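Local coordinates for Dot/Icm T4SS effector (Legionella pneumophila subsp. pneumophila, PDB 4HFV), which is of unconfirmed molecular function but is a putative effector exported by the Dot/Icm type IV secretion system of Legionella and has been seen with succinate bound, at residues 6-16 with 70-81; 51-62 with 152-160. One frame throughout, in Å; residues are numbered along the deposited sequence.

Overall arrangement
Helix 49-64 joins the two contacts of this all-helical chain: it lies between helices 9-27 and 70-90 in sequence and packs against both. Interaction 1 pairs the start of helix 9-27 with helix 70-90; interaction 2 lays the loop ahead of helix 161-188 on another side of helix 49-64. Their centres are about 16 Å apart, yet they touch directly: Leu80 CD2 lies 3.3 Å from Thr59 OG1, and Lys13 CE 3.8 Å from Ile60 CG2. Succinate has been seen bound at Ser169, His173 and Arg176, although this chain carries none. Interaction 1 is the nearer to that site, the Arg75 and Arg176 side chains being about 10 Å apart; interaction 2 lies away from it.

Interaction 1 of 2, residues 6-16 with 70-81; sequences LVAYEKLKGSI and PEDKARVLNALA
Leu77 of helix 70-81 is a knob in a hole formed by Tyr9, Leu12, Lys13 and Ile16, where two helices of this all-helical fold run roughly parallel, their axes 9.4 Å apart and crossing at 32°. Leu77 CD2 reaches Tyr9 CE1 at 3.6 Å, while CG meets Leu12 CD2. The backbones come closest at Ala74 and Tyr9, CA to CA 4.3 Å, with Ala74 CB against Val7 O and Tyr9 N.

The Tyr9 ring, directed across the interface with CG anti to its backbone N (chi1 176°), takes Lys73 CE over one face in a CH-pi contact, 3.9 Å from the ring centroid. Asp64 holds the phenol oxygen. Lys73 NZ is in a long salt bridge with Glu10 OE2, and a water is bonded to both.

Before the first helix, Leu6 rests CD1 on Arg75 CA and CB and over one face of the guanidinium, which a salt bridge ties to Glu71 OE2; Leu6 CD2 meets Asn78 CB at 3.6 Å. A second water links Tyr9 N to Pro70 O.

The Asn78 amide grips both polar backbone atoms of Val7. Asn78 OD1 accepts from Val7 N at 3.0 Å, and Asn78 ND2 gives one hydrogen to a lone pair of Val7 O at 3.0 Å and the other to Ala74 O at 2.7 Å.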
loop_
_atom_site.group_PDB
_atom_site.type_symbol
_atom_site.label_atom_id
_atom_site.label_comp_id
_atom_site.label_asym_id
_atom_site.label_seq_id
_atom_site.Cartn_x
_atom_site.Cartn_y
_atom_site.Cartn_z
ATOM N N LEU A 6 12.411 -13.847 12.750
ATOM C CA LEU A 6 11.375 -13.586 13.743
ATOM C C LEU A 6 11.592 -14.419 15.016
ATOM O O LEU A 6 11.891 -15.605 14.942
ATOM C CB LEU A 6 9.974 -13.874 13.196
ATOM C CG LEU A 6 9.492 -13.008 12.043
ATOM C CD1 LEU A 6 8.181 -13.571 11.518
ATOM C CD2 LEU A 6 9.319 -11.569 12.490
ATOM N N VAL A 7 11.433 -13.801 16.180
ATOM C CA VAL A 7 11.472 -14.567 17.421
ATOM C C VAL A 7 10.178 -15.377 17.535
ATOM O O VAL A 7 9.109 -14.816 17.366
ATOM C CB VAL A 7 11.564 -13.650 18.671
ATOM C CG1 VAL A 7 11.641 -14.511 19.958
ATOM C CG2 VAL A 7 12.773 -12.724 18.581
ATOM N N ALA A 8 10.253 -16.657 17.908
ATOM C CA ALA A 8 9.008 -17.423 18.075
ATOM C C ALA A 8 8.019 -16.728 19.027
ATOM O O ALA A 8 8.412 -16.088 20.023
ATOM C CB ALA A 8 9.279 -18.869 18.487
ATOM N N TYR A 9 6.724 -16.803 18.689
ATOM C CA TYR A 9 5.703 -16.063 19.438
ATOM C C TYR A 9 5.672 -16.361 20.967
ATOM O O TYR A 9 5.622 -15.430 21.795
ATOM C CB TYR A 9 4.314 -16.328 18.842
ATOM C CG TYR A 9 3.216 -15.682 19.630
ATOM C CD1 TYR A 9 2.936 -14.350 19.489
ATOM C CD2 TYR A 9 2.476 -16.416 20.552
ATOM C CE1 TYR A 9 1.940 -13.745 20.245
ATOM C CE2 TYR A 9 1.484 -15.821 21.314
ATOM C CZ TYR A 9 1.211 -14.479 21.147
ATOM O OH TYR A 9 0.201 -13.870 21.905
ATOM N N GLU A 10 5.654 -17.630 21.369
ATOM C CA GLU A 10 5.508 -17.887 22.820
ATOM C C GLU A 10 6.658 -17.284 23.613
ATOM O O GLU A 10 6.455 -16.687 24.682
ATOM C CB GLU A 10 5.378 -19.356 23.119
ATOM C CG GLU A 10 4.059 -19.975 22.616
ATOM C CD GLU A 10 2.810 -19.330 23.241
ATOM O OE1 GLU A 10 2.853 -18.985 24.438
ATOM O OE2 GLU A 10 1.778 -19.181 22.533
ATOM N N LYS A 11 7.865 -17.461 23.088
ATOM C CA LYS A 11 9.063 -16.958 23.718
ATOM C C LYS A 11 9.007 -15.437 23.819
ATOM O O LYS A 11 9.255 -14.863 24.904
ATOM C CB LYS A 11 10.287 -17.385 22.930
ATOM C CG LYS A 11 11.586 -17.058 23.626
ATOM C CD LYS A 11 12.598 -16.575 22.645
ATOM C CE LYS A 11 13.901 -17.315 22.784
ATOM N NZ LYS A 11 14.891 -16.578 23.632
ATOM N N LEU A 12 8.623 -14.771 22.732
ATOM C CA LEU A 12 8.567 -13.313 22.718
ATOM C C LEU A 12 7.508 -12.791 23.675
ATOM O O LEU A 12 7.726 -11.808 24.390
ATOM C CB LEU A 12 8.307 -12.791 21.272
ATOM C CG LEU A 12 8.292 -11.269 21.140
ATOM C CD1 LEU A 12 9.538 -10.590 21.691
ATOM C CD2 LEU A 12 8.079 -10.861 19.667
ATOM N N LYS A 13 6.340 -13.425 23.656
ATOM C CA LYS A 13 5.269 -13.118 24.583
ATOM C C LYS A 13 5.805 -13.189 26.001
ATOM O O LYS A 13 5.574 -12.306 26.812
ATOM C CB LYS A 13 4.155 -14.150 24.426
ATOM C CG LYS A 13 3.124 -14.093 25.485
ATOM C CD LYS A 13 2.076 -15.202 25.388
ATOM C CE LYS A 13 1.073 -15.062 26.566
ATOM N NZ LYS A 13 -0.155 -15.936 26.469
ATOM N N GLY A 14 6.513 -14.272 26.294
ATOM C CA GLY A 14 7.090 -14.456 27.612
ATOM C C GLY A 14 8.073 -13.361 27.995
ATOM O O GLY A 14 8.027 -12.830 29.109
ATOM N N SER A 15 8.962 -12.972 27.090
ATOM C CA SER A 15 9.977 -12.024 27.522
ATOM C C SER A 15 9.378 -10.635 27.588
ATOM O O SER A 15 9.782 -9.839 28.422
ATOM C CB SER A 15 11.241 -12.071 26.636
ATOM O OG SER A 15 10.944 -11.621 25.364
ATOM N N ILE A 16 8.366 -10.343 26.769
ATOM C CA ILE A 16 7.737 -9.038 26.846
ATOM C C ILE A 16 6.969 -8.930 28.163
ATOM O O ILE A 16 6.978 -7.893 28.815
ATOM C CB ILE A 16 6.811 -8.785 25.629
ATOM C CG1 ILE A 16 7.653 -8.474 24.385
ATOM C CG2 ILE A 16 5.820 -7.634 25.904
ATOM C CD1 ILE A 16 6.842 -8.471 23.155
ATOM N N PRO A 70 1.448 -20.127 13.921
ATOM C CA PRO A 70 2.480 -19.544 14.791
ATOM C C PRO A 70 3.335 -18.457 14.147
ATOM O O PRO A 70 3.749 -17.496 14.820
ATOM C CB PRO A 70 3.359 -20.753 15.138
ATOM C CG PRO A 70 2.430 -21.973 14.980
ATOM C CD PRO A 70 1.553 -21.592 13.814
ATOM N N GLU A 71 3.667 -18.628 12.876
ATOM C CA GLU A 71 4.555 -17.663 12.235
ATOM C C GLU A 71 3.859 -16.304 12.023
ATOM O O GLU A 71 4.494 -15.260 12.124
ATOM C CB GLU A 71 5.085 -18.206 10.903
ATOM C CG GLU A 71 5.979 -17.194 10.168
ATOM C CD GLU A 71 6.575 -17.748 8.871
ATOM O OE1 GLU A 71 7.063 -18.895 8.889
ATOM O OE2 GLU A 71 6.539 -17.040 7.831
ATOM N N ASP A 72 2.563 -16.326 11.723
ATOM C CA ASP A 72 1.807 -15.084 11.548
ATOM C C ASP A 72 1.628 -14.377 12.900
ATOM O O ASP A 72 1.792 -13.162 12.994
ATOM C CB ASP A 72 0.465 -15.384 10.865
ATOM C CG ASP A 72 -0.453 -14.166 10.767
ATOM O OD1 ASP A 72 0.025 -12.998 10.745
ATOM O OD2 ASP A 72 -1.678 -14.401 10.690
ATOM N N LYS A 73 1.344 -15.145 13.951
ATOM C CA LYS A 73 1.342 -14.608 15.313
ATOM C C LYS A 73 2.699 -13.979 15.642
ATOM O O LYS A 73 2.790 -12.853 16.144
ATOM C CB LYS A 73 1.024 -15.703 16.336
ATOM C CG LYS A 73 -0.402 -16.201 16.327
ATOM C CD LYS A 73 -0.553 -17.420 17.209
ATOM C CE LYS A 73 -0.606 -17.061 18.666
ATOM N NZ LYS A 73 -0.600 -18.320 19.500
ATOM N N ALA A 74 3.774 -14.680 15.321
ATOM C CA ALA A 74 5.099 -14.125 15.616
ATOM C C ALA A 74 5.353 -12.835 14.844
ATOM O O ALA A 74 5.898 -11.819 15.375
ATOM C CB ALA A 74 6.194 -15.180 15.339
ATOM N N ARG A 75 4.985 -12.839 13.563
ATOM C CA ARG A 75 5.223 -11.653 12.737
ATOM C C ARG A 75 4.536 -10.421 13.315
ATOM O O ARG A 75 5.147 -9.349 13.419
ATOM C CB ARG A 75 4.794 -11.873 11.283
ATOM C CG ARG A 75 5.232 -10.688 10.391
ATOM C CD ARG A 75 5.146 -10.985 8.879
ATOM N NE ARG A 75 5.978 -12.121 8.479
ATOM C CZ ARG A 75 5.526 -13.357 8.253
ATOM N NH1 ARG A 75 6.396 -14.305 7.904
ATOM N NH2 ARG A 75 4.225 -13.656 8.376
ATOM N N VAL A 76 3.280 -10.573 13.732
ATOM C CA VAL A 76 2.600 -9.467 14.385
ATOM C C VAL A 76 3.276 -8.989 15.662
ATOM O O VAL A 76 3.508 -7.764 15.836
ATOM C CB VAL A 76 1.120 -9.756 14.640
ATOM C CG1 VAL A 76 0.462 -8.585 15.399
ATOM C CG2 VAL A 76 0.384 -9.998 13.275
ATOM N N LEU A 77 3.581 -9.903 16.581
ATOM C CA LEU A 77 4.161 -9.476 17.859
ATOM C C LEU A 77 5.571 -8.894 17.660
ATOM O O LEU A 77 5.884 -7.867 18.236
ATOM C CB LEU A 77 4.113 -10.589 18.915
ATOM C CG LEU A 77 4.466 -10.189 20.354
ATOM C CD1 LEU A 77 3.582 -9.041 20.935
ATOM C CD2 LEU A 77 4.410 -11.397 21.276
ATOM N N ASN A 78 6.409 -9.528 16.831
ATOM C CA ASN A 78 7.723 -8.958 16.543
ATOM C C ASN A 78 7.591 -7.553 15.981
ATOM O O ASN A 78 8.293 -6.642 16.403
ATOM C CB ASN A 78 8.496 -9.817 15.536
ATOM C CG ASN A 78 9.172 -11.028 16.173
ATOM O OD1 ASN A 78 10.380 -11.032 16.369
ATOM N ND2 ASN A 78 8.415 -12.070 16.432
ATOM N N ALA A 79 6.705 -7.387 14.991
ATOM C CA ALA A 79 6.478 -6.082 14.400
ATOM C C ALA A 79 6.102 -5.032 15.457
ATOM O O ALA A 79 6.631 -3.931 15.457
ATOM C CB ALA A 79 5.374 -6.134 13.263
ATOM N N LEU A 80 5.146 -5.332 16.320
ATOM C CA LEU A 80 4.753 -4.346 17.317
ATOM C C LEU A 80 5.894 -4.029 18.288
ATOM O O LEU A 80 6.051 -2.877 18.686
ATOM C CB LEU A 80 3.575 -4.848 18.131
ATOM C CG LEU A 80 3.035 -3.896 19.183
ATOM C CD1 LEU A 80 2.623 -2.571 18.574
ATOM C CD2 LEU A 80 1.861 -4.592 19.850
ATOM N N ALA A 81 6.658 -5.044 18.696
ATOM C CA ALA A 81 7.750 -4.784 19.628
ATOM C C ALA A 81 8.753 -3.890 18.930
ATOM O O ALA A 81 9.226 -2.913 19.517
ATOM C CB ALA A 81 8.429 -6.076 20.112
HETATM O O HOH W 1 5.674 -18.450 16.623
HETATM O O HOH W 2 -1.138 -18.164 22.230
#

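Interaction 2 of 2, residues 51-62 with 152-160; sequences PQVLVLLKTIEL and QPFAIKHYS
Phe154, Ile156 and Val55 bury the largest areas where the loop 152-160 lies along helix 51-62, and each meets several partners.

Phe154 belongs to a type I turn from Gln152 to Ala155. With CG anti to its carbonyl carbon (chi1 -71°), the ring reaches the helix. Lys58 CG sits over one face, offset toward the rim, in a CH-pi contact 4.1 Å from the centroid. Val55 O lies at the ring's edge, in its plane, and Thr59 OG1 is also near that plane, 3.5 Å from Phe154 CZ. Leu62 CD1 presses on Phe154 CE1 at 3.4 Å and also touches Pro153 CB. Phe133 and Leu134 of helix 120-136 touch the ring as well, so Phe154 links this helix to helix 51-62.

Ile156 spreads its two branches along the helix: Ile156 CG2 packs against Leu54 CB at 3.8 Å, while Ile156 CD1 meets Val55 CG2 at 3.6 Å. It also begins the type II turn that brings Tyr159 back to the helix.

Val55 divides its methyls between two rings. Val55 CG1 faces Phe154 CE2 at 4.1 Å; Val55 CG2 stands almost squarely over the centre of the Tyr159 ring, 3.5 Å from the centroid and 8° off its normal. Beside it, Pro51 CB packs on Tyr159 CB and its CG lies against His158 O. The Tyr159 hydroxyl bonds to Asp164 of the following helix.

No hydrogen bond crosses this contact; it is mostly methyl, methylene and ring surfaces, with some carbonyl oxygens lying against carbon. Two polar side chains on the helix find partners within it: Thr59 OG1 donates to Val55 O, and Lys58 NZ pairs with Glu61 OE1. Against this helix, the loop is thus probably held chiefly by apolar burial and shape.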
loop_
_atom_site.group_PDB
_atom_site.type_symbol
_atom_site.label_atom_id
_atom_site.label_comp_id
_atom_site.label_asym_id
_atom_site.label_seq_id
_atom_site.Cartn_x
_atom_site.Cartn_y
_atom_site.Cartn_z
ATOM N N PRO A 51 0.300 3.478 27.531
ATOM C CA PRO A 51 -0.392 2.950 26.354
ATOM C C PRO A 51 0.447 1.949 25.577
ATOM O O PRO A 51 -0.135 1.051 24.936
ATOM C CB PRO A 51 -0.740 4.211 25.521
ATOM C CG PRO A 51 0.169 5.288 25.993
ATOM C CD PRO A 51 0.518 4.930 27.449
ATOM N N GLN A 52 1.773 2.065 25.613
ATOM C CA GLN A 52 2.595 1.091 24.910
ATOM C C GLN A 52 2.423 -0.276 25.551
ATOM O O GLN A 52 2.265 -1.291 24.872
ATOM C CB GLN A 52 4.043 1.524 24.941
ATOM C CG GLN A 52 4.263 2.851 24.271
ATOM C CD GLN A 52 5.649 3.387 24.526
ATOM O OE1 GLN A 52 6.225 3.164 25.594
ATOM N NE2 GLN A 52 6.217 4.075 23.531
ATOM N N VAL A 53 2.415 -0.302 26.878
ATOM C CA VAL A 53 2.243 -1.550 27.563
ATOM C C VAL A 53 0.881 -2.168 27.302
ATOM O O VAL A 53 0.813 -3.351 27.011
ATOM C CB VAL A 53 2.534 -1.366 29.115
ATOM C CG1 VAL A 53 2.063 -2.535 29.902
ATOM C CG2 VAL A 53 4.002 -1.191 29.318
ATOM N N LEU A 54 -0.187 -1.362 27.351
ATOM C CA LEU A 54 -1.545 -1.866 27.125
ATOM C C LEU A 54 -1.739 -2.351 25.685
ATOM O O LEU A 54 -2.371 -3.394 25.432
ATOM C CB LEU A 54 -2.605 -0.824 27.540
ATOM C CG LEU A 54 -2.637 -0.490 29.048
ATOM C CD1 LEU A 54 -3.571 0.702 29.333
ATOM C CD2 LEU A 54 -3.110 -1.705 29.774
ATOM N N VAL A 55 -1.123 -1.669 24.738
ATOM C CA VAL A 55 -1.209 -2.145 23.356
ATOM C C VAL A 55 -0.506 -3.468 23.149
ATOM O O VAL A 55 -1.043 -4.375 22.505
ATOM C CB VAL A 55 -0.682 -1.105 22.404
ATOM C CG1 VAL A 55 -0.481 -1.724 21.038
ATOM C CG2 VAL A 55 -1.722 0.021 22.360
ATOM N N LEU A 56 0.674 -3.617 23.765
ATOM C CA LEU A 56 1.384 -4.890 23.727
ATOM C C LEU A 56 0.567 -6.010 24.357
ATOM O O LEU A 56 0.443 -7.077 23.775
ATOM C CB LEU A 56 2.737 -4.797 24.454
ATOM C CG LEU A 56 3.848 -4.130 23.656
ATOM C CD1 LEU A 56 5.042 -3.666 24.580
ATOM C CD2 LEU A 56 4.287 -5.171 22.666
ATOM N N LEU A 57 0.020 -5.769 25.544
ATOM C CA LEU A 57 -0.795 -6.760 26.215
ATOM C C LEU A 57 -2.110 -7.048 25.481
ATOM O O LEU A 57 -2.587 -8.201 25.486
ATOM C CB LEU A 57 -1.056 -6.357 27.684
ATOM C CG LEU A 57 0.161 -6.309 28.642
ATOM C CD1 LEU A 57 -0.205 -5.726 30.038
ATOM C CD2 LEU A 57 0.737 -7.649 28.785
ATOM N N LYS A 58 -2.767 -6.044 24.919
ATOM C CA LYS A 58 -3.991 -6.325 24.159
ATOM C C LYS A 58 -3.657 -7.139 22.901
ATOM O O LYS A 58 -4.379 -8.073 22.533
ATOM C CB LYS A 58 -4.731 -5.057 23.748
ATOM C CG LYS A 58 -5.996 -5.301 23.011
ATOM C CD LYS A 58 -7.061 -6.059 23.806
ATOM C CE LYS A 58 -7.405 -5.342 25.094
ATOM N NZ LYS A 58 -8.524 -6.058 25.805
ATOM N N THR A 59 -2.557 -6.789 22.273
ATOM C CA THR A 59 -2.094 -7.512 21.081
ATOM C C THR A 59 -1.881 -8.969 21.443
ATOM O O THR A 59 -2.375 -9.854 20.752
ATOM C CB THR A 59 -0.861 -6.814 20.451
ATOM O OG1 THR A 59 -1.296 -5.595 19.859
ATOM C CG2 THR A 59 -0.157 -7.648 19.400
ATOM N N ILE A 60 -1.179 -9.233 22.544
ATOM C CA ILE A 60 -0.954 -10.597 22.970
ATOM C C ILE A 60 -2.241 -11.374 23.268
ATOM O O ILE A 60 -2.394 -12.520 22.846
ATOM C CB ILE A 60 -0.046 -10.610 24.210
ATOM C CG1 ILE A 60 1.413 -10.337 23.807
ATOM C CG2 ILE A 60 -0.168 -11.908 24.896
ATOM C CD1 ILE A 60 2.310 -9.856 25.009
ATOM N N GLU A 61 -3.173 -10.758 23.997
ATOM C CA GLU A 61 -4.490 -11.372 24.273
ATOM C C GLU A 61 -5.230 -11.732 22.955
ATOM O O GLU A 61 -5.874 -12.791 22.820
ATOM C CB GLU A 61 -5.329 -10.372 25.091
ATOM C CG GLU A 61 -6.729 -10.855 25.544
ATOM C CD GLU A 61 -7.638 -9.701 26.027
ATOM O OE1 GLU A 61 -7.135 -8.590 26.287
ATOM O OE2 GLU A 61 -8.869 -9.889 26.139
ATOM N N LEU A 62 -5.167 -10.847 21.978
ATOM C CA LEU A 62 -5.943 -11.056 20.751
ATOM C C LEU A 62 -5.300 -12.171 19.915
ATOM O O LEU A 62 -5.981 -13.060 19.390
ATOM C CB LEU A 62 -6.082 -9.750 19.947
ATOM C CG LEU A 62 -6.981 -8.648 20.566
ATOM C CD1 LEU A 62 -6.824 -7.305 19.829
ATOM C CD2 LEU A 62 -8.429 -9.072 20.614
ATOM N N GLN A 152 -14.198 -1.969 20.430
ATOM C CA GLN A 152 -12.877 -1.500 20.027
ATOM C C GLN A 152 -11.821 -1.936 21.058
ATOM O O GLN A 152 -11.567 -1.227 22.023
ATOM C CB GLN A 152 -12.897 0.025 19.904
ATOM C CG GLN A 152 -13.721 0.546 18.752
ATOM C CD GLN A 152 -13.045 0.344 17.421
ATOM O OE1 GLN A 152 -11.869 0.654 17.258
ATOM N NE2 GLN A 152 -13.792 -0.149 16.448
ATOM N N PRO A 153 -11.195 -3.104 20.849
ATOM C CA PRO A 153 -10.214 -3.549 21.852
ATOM C C PRO A 153 -9.044 -2.551 22.018
ATOM O O PRO A 153 -8.369 -2.535 23.056
ATOM C CB PRO A 153 -9.717 -4.877 21.273
ATOM C CG PRO A 153 -10.088 -4.830 19.753
ATOM C CD PRO A 153 -11.342 -4.055 19.722
ATOM N N PHE A 154 -8.781 -1.740 20.992
ATOM C CA PHE A 154 -7.670 -0.799 21.045
ATOM C C PHE A 154 -8.057 0.627 21.419
ATOM O O PHE A 154 -7.244 1.538 21.265
ATOM C CB PHE A 154 -6.845 -0.830 19.750
ATOM C CG PHE A 154 -6.045 -2.076 19.587
ATOM C CD1 PHE A 154 -6.504 -3.113 18.797
ATOM C CD2 PHE A 154 -4.853 -2.247 20.308
ATOM C CE1 PHE A 154 -5.796 -4.291 18.673
ATOM C CE2 PHE A 154 -4.127 -3.425 20.189
ATOM C CZ PHE A 154 -4.590 -4.453 19.373
ATOM N N ALA A 155 -9.277 0.818 21.918
ATOM C CA ALA A 155 -9.679 2.100 22.489
ATOM C C ALA A 155 -9.062 2.218 23.898
ATOM O O ALA A 155 -9.692 1.988 24.905
ATOM C CB ALA A 155 -11.217 2.227 22.530
ATOM N N ILE A 156 -7.799 2.591 23.916
ATOM C CA ILE A 156 -6.969 2.577 25.090
ATOM C C ILE A 156 -6.598 4.032 25.312
ATOM O O ILE A 156 -6.297 4.780 24.336
ATOM C CB ILE A 156 -5.717 1.733 24.799
ATOM C CG1 ILE A 156 -6.076 0.247 24.681
ATOM C CG2 ILE A 156 -4.589 1.983 25.867
ATOM C CD1 ILE A 156 -4.931 -0.627 23.960
ATOM N N LYS A 157 -6.630 4.447 26.577
ATOM C CA LYS A 157 -6.386 5.832 26.895
ATOM C C LYS A 157 -4.999 6.236 26.426
ATOM O O LYS A 157 -4.004 5.495 26.636
ATOM C CB LYS A 157 -6.529 6.078 28.388
ATOM C CG LYS A 157 -6.705 7.551 28.762
ATOM C CD LYS A 157 -6.839 7.741 30.280
ATOM C CE LYS A 157 -5.555 7.347 31.007
ATOM N NZ LYS A 157 -5.691 7.372 32.497
ATOM N N HIS A 158 -4.959 7.420 25.823
ATOM C CA HIS A 158 -3.741 8.086 25.378
ATOM C C HIS A 158 -3.121 7.340 24.245
ATOM O O HIS A 158 -1.917 7.462 23.982
ATOM C CB HIS A 158 -2.759 8.264 26.555
ATOM C CG HIS A 158 -3.282 9.190 27.593
ATOM N ND1 HIS A 158 -4.023 10.310 27.272
ATOM C CD2 HIS A 158 -3.246 9.134 28.943
ATOM C CE1 HIS A 158 -4.400 10.916 28.381
ATOM N NE2 HIS A 158 -3.936 10.228 29.409
ATOM N N TYR A 159 -3.964 6.564 23.574
ATOM C CA TYR A 159 -3.557 5.830 22.391
ATOM C C TYR A 159 -4.580 6.030 21.247
ATOM O O TYR A 159 -5.786 5.971 21.471
ATOM C CB TYR A 159 -3.414 4.347 22.719
ATOM C CG TYR A 159 -3.016 3.522 21.534
ATOM C CD1 TYR A 159 -1.778 3.668 20.937
ATOM C CD2 TYR A 159 -3.897 2.584 20.994
ATOM C CE1 TYR A 159 -1.432 2.903 19.805
ATOM C CE2 TYR A 159 -3.557 1.818 19.913
ATOM C CZ TYR A 159 -2.317 1.976 19.313
ATOM O OH TYR A 159 -2.038 1.188 18.201
ATOM N N SER A 160 -4.088 6.273 20.036
ATOM C CA SER A 160 -4.937 6.321 18.837
ATOM C C SER A 160 -4.541 5.212 17.856
ATOM O O SER A 160 -3.532 5.308 17.173
ATOM C CB SER A 160 -4.828 7.661 18.128
ATOM O OG SER A 160 -5.614 7.634 16.923
#